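Local coordinates for protein rhamnogalacturonan endolyase YesW (Bacillus subtilis, PDB 2ZUX) that cleaves the rhamnogalacturonan type I of plant cell-wall pectin by endo-type elimination, releasing oligosaccharides, and needs calcium or manganese for activity, at residues 30-42 with 65-77. Numbering follows the deposited sequence.
Sequences TENASVLFNVYRD and STYTVRAVVNGTE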
ATOM      1  N   THR A  30       3.490 -19.765   7.821  1.00 16.88           N
ATOM      2  CA  THR A  30       4.134 -21.076   7.827  1.00 18.07           C
ATOM      3  C   THR A  30       3.643 -21.951   8.984  1.00 18.18           C
ATOM      4  O   THR A  30       4.046 -23.118   9.099  1.00 19.00           O
ATOM      5  CB  THR A  30       5.664 -20.935   7.926  1.00 18.12           C
ATOM      6  OG1 THR A  30       5.986 -20.123   9.060  1.00 19.94           O
ATOM      7  CG2 THR A  30       6.238 -20.302   6.657  1.00 19.80           C
ATOM      8  N   GLU A  31       2.767 -21.404   9.826  1.00 17.69           N
ATOM      9  CA  GLU A  31       2.300 -22.111  11.018  1.00 17.69           C
ATOM     10  C   GLU A  31       0.907 -22.697  10.833  1.00 17.99           C
ATOM     11  O   GLU A  31       0.046 -22.098  10.185  1.00 18.10           O
ATOM     12  CB  GLU A  31       2.366 -21.190  12.245  1.00 17.28           C
ATOM     13  CG  GLU A  31       3.788 -20.750  12.556  1.00 17.65           C
ATOM     14  CD  GLU A  31       3.903 -19.796  13.734  1.00 17.57           C
ATOM     15  OE1 GLU A  31       3.187 -18.774  13.787  1.00 15.26           O
ATOM     16  OE2 GLU A  31       4.755 -20.052  14.608  1.00 18.04           O
ATOM     17  N   ASN A  32       0.712 -23.887  11.398  1.00 18.29           N
ATOM     18  CA  ASN A  32      -0.569 -24.595  11.363  1.00 18.85           C
ATOM     19  C   ASN A  32      -1.539 -24.085  12.425  1.00 18.05           C
ATOM     20  O   ASN A  32      -1.129 -23.437  13.390  1.00 17.73           O
ATOM     21  CB  ASN A  32      -0.343 -26.100  11.559  1.00 19.69           C
ATOM     22  CG  ASN A  32       0.271 -26.770  10.339  1.00 22.08           C
ATOM     23  OD1 ASN A  32       0.054 -26.348   9.201  1.00 24.96           O
ATOM     24  ND2 ASN A  32       1.029 -27.835  10.572  1.00 25.24           N
ATOM     25  N   ALA A  33      -2.822 -24.405  12.253  1.00 17.98           N
ATOM     26  CA  ALA A  33      -3.863 -24.024  13.203  1.00 17.74           C
ATOM     27  C   ALA A  33      -3.625 -24.589  14.602  1.00 17.68           C
ATOM     28  O   ALA A  33      -4.126 -24.051  15.581  1.00 17.60           O
ATOM     29  CB  ALA A  33      -5.234 -24.459  12.688  1.00 18.14           C
ATOM     30  N   SER A  34      -2.859 -25.672  14.689  1.00 17.42           N
ATOM     31  CA  SER A  34      -2.610 -26.335  15.966  1.00 17.63           C
ATOM     32  C   SER A  34      -1.512 -25.680  16.808  1.00 16.97           C
ATOM     33  O   SER A  34      -1.270 -26.092  17.943  1.00 17.08           O
ATOM     34  CB  SER A  34      -2.286 -27.812  15.739  1.00 17.56           C
ATOM     35  OG  SER A  34      -1.167 -27.956  14.887  1.00 20.13           O
ATOM     36  N   VAL A  35      -0.847 -24.665  16.258  1.00 16.62           N
ATOM     37  CA  VAL A  35       0.225 -23.978  16.983  1.00 16.65           C
ATOM     38  C   VAL A  35      -0.350 -23.110  18.101  1.00 16.65           C
ATOM     39  O   VAL A  35      -1.346 -22.413  17.908  1.00 17.66           O
ATOM     40  CB  VAL A  35       1.117 -23.145  16.016  1.00 16.83           C
ATOM     41  CG1 VAL A  35       2.203 -22.387  16.773  1.00 17.19           C
ATOM     42  CG2 VAL A  35       1.760 -24.062  14.980  1.00 17.75           C
ATOM     43  N   LEU A  36       0.255 -23.201  19.281  1.00 16.20           N
ATOM     44  CA  LEU A  36      -0.100 -22.362  20.414  1.00 16.29           C
ATOM     45  C   LEU A  36       1.139 -21.609  20.873  1.00 15.72           C
ATOM     46  O   LEU A  36       2.223 -21.808  20.320  1.00 15.26           O
ATOM     47  CB  LEU A  36      -0.663 -23.210  21.557  1.00 16.76           C
ATOM     48  CG  LEU A  36      -1.947 -24.015  21.339  1.00 18.24           C
ATOM     49  CD1 LEU A  36      -2.322 -24.734  22.626  1.00 19.39           C
ATOM     50  CD2 LEU A  36      -3.074 -23.121  20.886  1.00 18.30           C
ATOM     51  N   PHE A  37       0.978 -20.744  21.874  1.00 16.04           N
ATOM     52  CA  PHE A  37       2.072 -19.882  22.322  1.00 16.08           C
ATOM     53  C   PHE A  37       2.199 -19.769  23.834  1.00 16.68           C
ATOM     54  O   PHE A  37       1.200 -19.733  24.558  1.00 16.93           O
ATOM     55  CB  PHE A  37       1.927 -18.480  21.728  1.00 15.92           C
ATOM     56  CG  PHE A  37       1.951 -18.459  20.232  1.00 14.81           C
ATOM     57  CD1 PHE A  37       3.161 -18.496  19.549  1.00 15.07           C
ATOM     58  CD2 PHE A  37       0.765 -18.431  19.503  1.00 15.17           C
ATOM     59  CE1 PHE A  37       3.198 -18.487  18.162  1.00 15.24           C
ATOM     60  CE2 PHE A  37       0.791 -18.427  18.111  1.00 16.11           C
ATOM     61  CZ  PHE A  37       2.011 -18.457  17.442  1.00 15.97           C
ATOM     62  N   ASN A  38       3.444 -19.692  24.295  1.00 17.39           N
ATOM     63  CA  ASN A  38       3.734 -19.298  25.667  1.00 18.20           C
ATOM     64  C   ASN A  38       4.363 -17.911  25.701  1.00 18.51           C
ATOM     65  O   ASN A  38       5.208 -17.586  24.863  1.00 18.61           O
ATOM     66  CB  ASN A  38       4.643 -20.320  26.354  1.00 18.50           C
ATOM     67  CG  ASN A  38       3.921 -21.618  26.685  1.00 19.02           C
ATOM     68  OD1 ASN A  38       2.724 -21.617  26.973  1.00 19.36           O
ATOM     69  ND2 ASN A  38       4.649 -22.733  26.646  1.00 20.98           N
ATOM     70  N   VAL A  39       3.931 -17.104  26.668  1.00 18.89           N
ATOM     71  CA  VAL A  39       4.413 -15.733  26.821  1.00 19.77           C
ATOM     72  C   VAL A  39       5.347 -15.639  28.031  1.00 20.42           C
ATOM     73  O   VAL A  39       4.996 -16.081  29.132  1.00 20.77           O
ATOM     74  CB  VAL A  39       3.238 -14.734  26.969  1.00 19.62           C
ATOM     75  CG1 VAL A  39       3.744 -13.295  26.969  1.00 19.78           C
ATOM     76  CG2 VAL A  39       2.220 -14.931  25.849  1.00 19.45           C
ATOM     77  N   TYR A  40       6.527 -15.063  27.815  1.00 21.23           N
ATOM     78  CA  TYR A  40       7.537 -14.929  28.867  1.00 22.05           C
ATOM     79  C   TYR A  40       7.894 -13.477  29.130  1.00 22.78           C
ATOM     80  O   TYR A  40       8.183 -12.719  28.199  1.00 22.42           O
ATOM     81  CB  TYR A  40       8.803 -15.691  28.487  1.00 22.35           C
ATOM     82  CG  TYR A  40       8.642 -17.191  28.476  1.00 22.28           C
ATOM     83  CD1 TYR A  40       9.122 -17.968  29.529  1.00 22.97           C
ATOM     84  CD2 TYR A  40       8.017 -17.838  27.409  1.00 22.56           C
ATOM     85  CE1 TYR A  40       8.977 -19.353  29.524  1.00 23.25           C
ATOM     86  CE2 TYR A  40       7.865 -19.215  27.397  1.00 23.30           C
ATOM     87  CZ  TYR A  40       8.347 -19.966  28.456  1.00 23.26           C
ATOM     88  OH  TYR A  40       8.201 -21.335  28.442  1.00 23.51           O
ATOM     89  N   ARG A  41       7.869 -13.096  30.403  1.00 23.50           N
ATOM     90  CA  ARG A  41       8.398 -11.804  30.825  1.00 24.59           C
ATOM     91  C   ARG A  41       9.740 -12.020  31.519  1.00 25.08           C
ATOM     92  O   ARG A  41       9.794 -12.591  32.616  1.00 25.17           O
ATOM     93  CB  ARG A  41       7.422 -11.074  31.749  1.00 24.47           C
ATOM     94  CG  ARG A  41       7.855  -9.639  32.064  1.00 25.64           C
ATOM     95  CD  ARG A  41       6.980  -8.979  33.110  1.00 27.58           C
ATOM     96  NE  ARG A  41       7.149  -9.587  34.427  1.00 28.71           N
ATOM     97  CZ  ARG A  41       6.173 -10.146  35.138  1.00 30.01           C
ATOM     98  NH1 ARG A  41       4.929 -10.175  34.682  1.00 30.24           N
ATOM     99  NH2 ARG A  41       6.445 -10.672  36.326  1.00 31.06           N
ATOM    100  N   ASP A  42      10.811 -11.576  30.859  1.00 25.91           N
ATOM    101  CA  ASP A  42      12.184 -11.705  31.357  1.00 26.64           C
ATOM    102  C   ASP A  42      12.535 -13.142  31.763  1.00 27.27           C
ATOM    103  O   ASP A  42      13.129 -13.380  32.821  1.00 27.66           O
ATOM    104  CB  ASP A  42      12.449 -10.703  32.490  1.00 26.77           C
ATOM    105  CG  ASP A  42      12.467  -9.264  31.998  1.00 26.65           C
ATOM    106  OD1 ASP A  42      13.422  -8.891  31.285  1.00 27.61           O
ATOM    107  OD2 ASP A  42      11.530  -8.510  32.325  1.00 26.31           O
ATOM    108  N   SER A  65      10.311  -4.053  31.675  1.00 24.60           N
ATOM    109  CA  SER A  65      10.186  -5.473  31.325  1.00 24.13           C
ATOM    110  C   SER A  65      10.567  -5.770  29.873  1.00 23.63           C
ATOM    111  O   SER A  65      10.458  -4.903  29.003  1.00 23.25           O
ATOM    112  CB  SER A  65       8.761  -5.965  31.594  1.00 24.41           C
ATOM    113  OG  SER A  65       8.398  -5.789  32.955  1.00 25.13           O
ATOM    114  N   THR A  66      11.035  -6.989  29.618  1.00 23.04           N
ATOM    115  CA  THR A  66      11.238  -7.463  28.249  1.00 22.64           C
ATOM    116  C   THR A  66      10.470  -8.762  28.052  1.00 21.93           C
ATOM    117  O   THR A  66      10.285  -9.542  28.995  1.00 22.23           O
ATOM    118  CB  THR A  66      12.727  -7.665  27.875  1.00 22.96           C
ATOM    119  OG1 THR A  66      13.280  -8.735  28.647  1.00 23.85           O
ATOM    120  CG2 THR A  66      13.543  -6.394  28.109  1.00 23.82           C
ATOM    121  N   TYR A  67      10.020  -8.986  26.823  1.00 20.59           N
ATOM    122  CA  TYR A  67       9.166 -10.125  26.515  1.00 19.70           C
ATOM    123  C   TYR A  67       9.718 -10.984  25.396  1.00 19.19           C
ATOM    124  O   TYR A  67      10.407 -10.496  24.500  1.00 18.96           O
ATOM    125  CB  TYR A  67       7.759  -9.636  26.149  1.00 19.40           C
ATOM    126  CG  TYR A  67       7.034  -9.006  27.311  1.00 19.05           C
ATOM    127  CD1 TYR A  67       6.164  -9.756  28.101  1.00 18.89           C
ATOM    128  CD2 TYR A  67       7.239  -7.664  27.638  1.00 18.95           C
ATOM    129  CE1 TYR A  67       5.508  -9.184  29.179  1.00 18.61           C
ATOM    130  CE2 TYR A  67       6.592  -7.085  28.710  1.00 19.42           C
ATOM    131  CZ  TYR A  67       5.730  -7.849  29.479  1.00 19.33           C
ATOM    132  OH  TYR A  67       5.087  -7.271  30.540  1.00 20.04           O
ATOM    133  N   THR A  68       9.421 -12.280  25.482  1.00 18.76           N
ATOM    134  CA  THR A  68       9.630 -13.219  24.394  1.00 18.68           C
ATOM    135  C   THR A  68       8.388 -14.091  24.313  1.00 18.13           C
ATOM    136  O   THR A  68       7.612 -14.177  25.269  1.00 17.72           O
ATOM    137  CB  THR A  68      10.871 -14.116  24.604  1.00 18.95           C
ATOM    138  OG1 THR A  68      10.787 -14.764  25.881  1.00 19.86           O
ATOM    139  CG2 THR A  68      12.164 -13.302  24.519  1.00 19.34           C
ATOM    140  N   VAL A  69       8.200 -14.708  23.155  1.00 18.08           N
ATOM    141  CA  VAL A  69       7.156 -15.696  22.960  1.00 18.30           C
ATOM    142  C   VAL A  69       7.793 -16.972  22.422  1.00 18.27           C
ATOM    143  O   VAL A  69       8.776 -16.917  21.683  1.00 18.36           O
ATOM    144  CB  VAL A  69       6.037 -15.154  22.028  1.00 18.63           C
ATOM    145  CG1 VAL A  69       5.196 -16.283  21.438  1.00 19.84           C
ATOM    146  CG2 VAL A  69       5.158 -14.164  22.788  1.00 18.13           C
ATOM    147  N   ARG A  70       7.249 -18.118  22.824  1.00 18.28           N
ATOM    148  CA  ARG A  70       7.687 -19.404  22.300  1.00 18.75           C
ATOM    149  C   ARG A  70       6.482 -20.123  21.720  1.00 17.92           C
ATOM    150  O   ARG A  70       5.465 -20.281  22.405  1.00 18.05           O
ATOM    151  CB  ARG A  70       8.333 -20.258  23.399  1.00 18.71           C
ATOM    152  CG  ARG A  70       9.548 -19.614  24.055  1.00 20.19           C
ATOM    153  CD  ARG A  70      10.231 -20.560  25.035  1.00 21.02           C
ATOM    154  NE  ARG A  70      11.034 -19.818  26.005  1.00 25.76           N
ATOM    155  CZ  ARG A  70      11.472 -20.303  27.165  1.00 27.49           C
ATOM    156  NH1 ARG A  70      11.192 -21.550  27.528  1.00 28.33           N
ATOM    157  NH2 ARG A  70      12.196 -19.532  27.969  1.00 28.34           N
ATOM    158  N   ALA A  71       6.590 -20.534  20.459  1.00 17.76           N
ATOM    159  CA  ALA A  71       5.562 -21.358  19.834  1.00 17.65           C
ATOM    160  C   ALA A  71       5.588 -22.758  20.437  1.00 17.78           C
ATOM    161  O   ALA A  71       6.642 -23.247  20.859  1.00 18.09           O
ATOM    162  CB  ALA A  71       5.766 -21.426  18.325  1.00 17.62           C
ATOM    163  N   VAL A  72       4.419 -23.387  20.494  1.00 18.16           N
ATOM    164  CA  VAL A  72       4.304 -24.780  20.913  1.00 18.70           C
ATOM    165  C   VAL A  72       3.764 -25.558  19.727  1.00 19.77           C
ATOM    166  O   VAL A  72       2.626 -25.355  19.303  1.00 19.01           O
ATOM    167  CB  VAL A  72       3.384 -24.947  22.142  1.00 18.51           C
ATOM    168  CG1 VAL A  72       3.293 -26.420  22.553  1.00 18.58           C
ATOM    169  CG2 VAL A  72       3.883 -24.102  23.306  1.00 18.54           C
ATOM    170  N   VAL A  73       4.612 -26.430  19.185  1.00 21.37           N
ATOM    171  CA  VAL A  73       4.315 -27.166  17.960  1.00 23.59           C
ATOM    172  C   VAL A  73       4.385 -28.658  18.262  1.00 24.68           C
ATOM    173  O   VAL A  73       5.389 -29.139  18.793  1.00 25.23           O
ATOM    174  CB  VAL A  73       5.319 -26.803  16.834  1.00 23.39           C
ATOM    175  CG1 VAL A  73       5.008 -27.578  15.552  1.00 24.42           C
ATOM    176  CG2 VAL A  73       5.316 -25.301  16.566  1.00 24.01           C
ATOM    177  N   ASN A  74       3.310 -29.377  17.933  1.00 26.24           N
ATOM    178  CA  ASN A  74       3.200 -30.823  18.193  1.00 27.28           C
ATOM    179  C   ASN A  74       3.605 -31.191  19.626  1.00 27.48           C
ATOM    180  O   ASN A  74       4.285 -32.191  19.864  1.00 27.97           O
ATOM    181  CB  ASN A  74       4.001 -31.624  17.151  1.00 27.73           C
ATOM    182  CG  ASN A  74       3.616 -33.097  17.113  1.00 29.00           C
ATOM    183  OD1 ASN A  74       2.446 -33.450  16.929  1.00 30.24           O
ATOM    184  ND2 ASN A  74       4.611 -33.968  17.279  1.00 30.77           N
ATOM    185  N   GLY A  75       3.187 -30.355  20.574  1.00 27.52           N
ATOM    186  CA  GLY A  75       3.471 -30.559  21.990  1.00 27.35           C
ATOM    187  C   GLY A  75       4.827 -30.074  22.483  1.00 27.27           C
ATOM    188  O   GLY A  75       5.103 -30.131  23.682  1.00 27.71           O
ATOM    189  N   THR A  76       5.661 -29.588  21.565  1.00 26.87           N
ATOM    190  CA  THR A  76       7.041 -29.209  21.873  1.00 26.47           C
ATOM    191  C   THR A  76       7.270 -27.706  21.739  1.00 25.72           C
ATOM    192  O   THR A  76       6.988 -27.109  20.697  1.00 25.48           O
ATOM    193  CB  THR A  76       8.045 -29.959  20.965  1.00 26.74           C
ATOM    194  OG1 THR A  76       7.822 -31.371  21.070  1.00 27.75           O
ATOM    195  CG2 THR A  76       9.487 -29.644  21.360  1.00 27.04           C
ATOM    196  N   GLU A  77       7.802 -27.109  22.801  1.00 24.87           N
ATOM    197  CA  GLU A  77       8.105 -25.684  22.816  1.00 24.46           C
ATOM    198  C   GLU A  77       9.299 -25.359  21.914  1.00 24.18           C
ATOM    199  O   GLU A  77      10.331 -26.035  21.962  1.00 23.84           O
ATOM    200  CB  GLU A  77       8.358 -25.216  24.245  1.00 24.84           C
ATOM    201  CG  GLU A  77       8.187 -23.725  24.430  1.00 25.45           C
ATOM    202  CD  GLU A  77       8.307 -23.292  25.875  1.00 26.77           C
ATOM    203  OE1 GLU A  77       9.195 -23.811  26.590  1.00 28.94           O
ATOM    204  OE2 GLU A  77       7.524 -22.415  26.294  1.00 27.00           O
TER
HETATM  205  O   HOH W   1       1.323 -27.456  16.352  1.00 37.12           O
HETATM  206  O   HOH W   2      11.314 -13.305  28.288  1.00 25.38           O
HETATM  207  O   HOH W   3       9.944  -7.810  34.194  1.00 36.61           O
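The guanidinium of Arg-70 lies flat over one face of the Tyr-40 ring, a cation-pi stack with Arg-70 CZ 3.7 Å from the ring centroid and the planes 13° apart. The Arg-70 chain runs extended from CG to NE, which carries the group across the ring. Its NH1 also makes a salt bridge to Glu-77 OE1, 3.2 Å away and close to the guanidinium plane. The other carboxylate oxygen, Glu-77 OE2, takes two bonds: a very short one from Tyr-40 OH at 2.5 Å, at the ring edge, and one from Asn-38 ND2 at 2.9 Å. With an alanine at this position in place of Arg-70, that ring face would probably lose its cover and Glu-77 its charged mate. On the other face of the sheet Phe-37 CD1 packs on Val-69 CG1 at 3.6 Å, and Arg-41 CG makes a CH-pi contact over the Tyr-67 ring. Arg-41 and Tyr-67 both reach Asp-58 with their polar ends. Past Arg-41, Thr-66 OG1 gives a 2.6 Å bond to Asp-42 OD1, and Thr-66 N binds OD2 of the same carboxylate. Strands 36-41 and 66-73 pair antiparallel within the mixed sheet of the N-terminal beta-sheet domain. A type I' turn makes 66-73 a hairpin with strand 76-87, while strand 44-45 borders 36-41 across from 66-73.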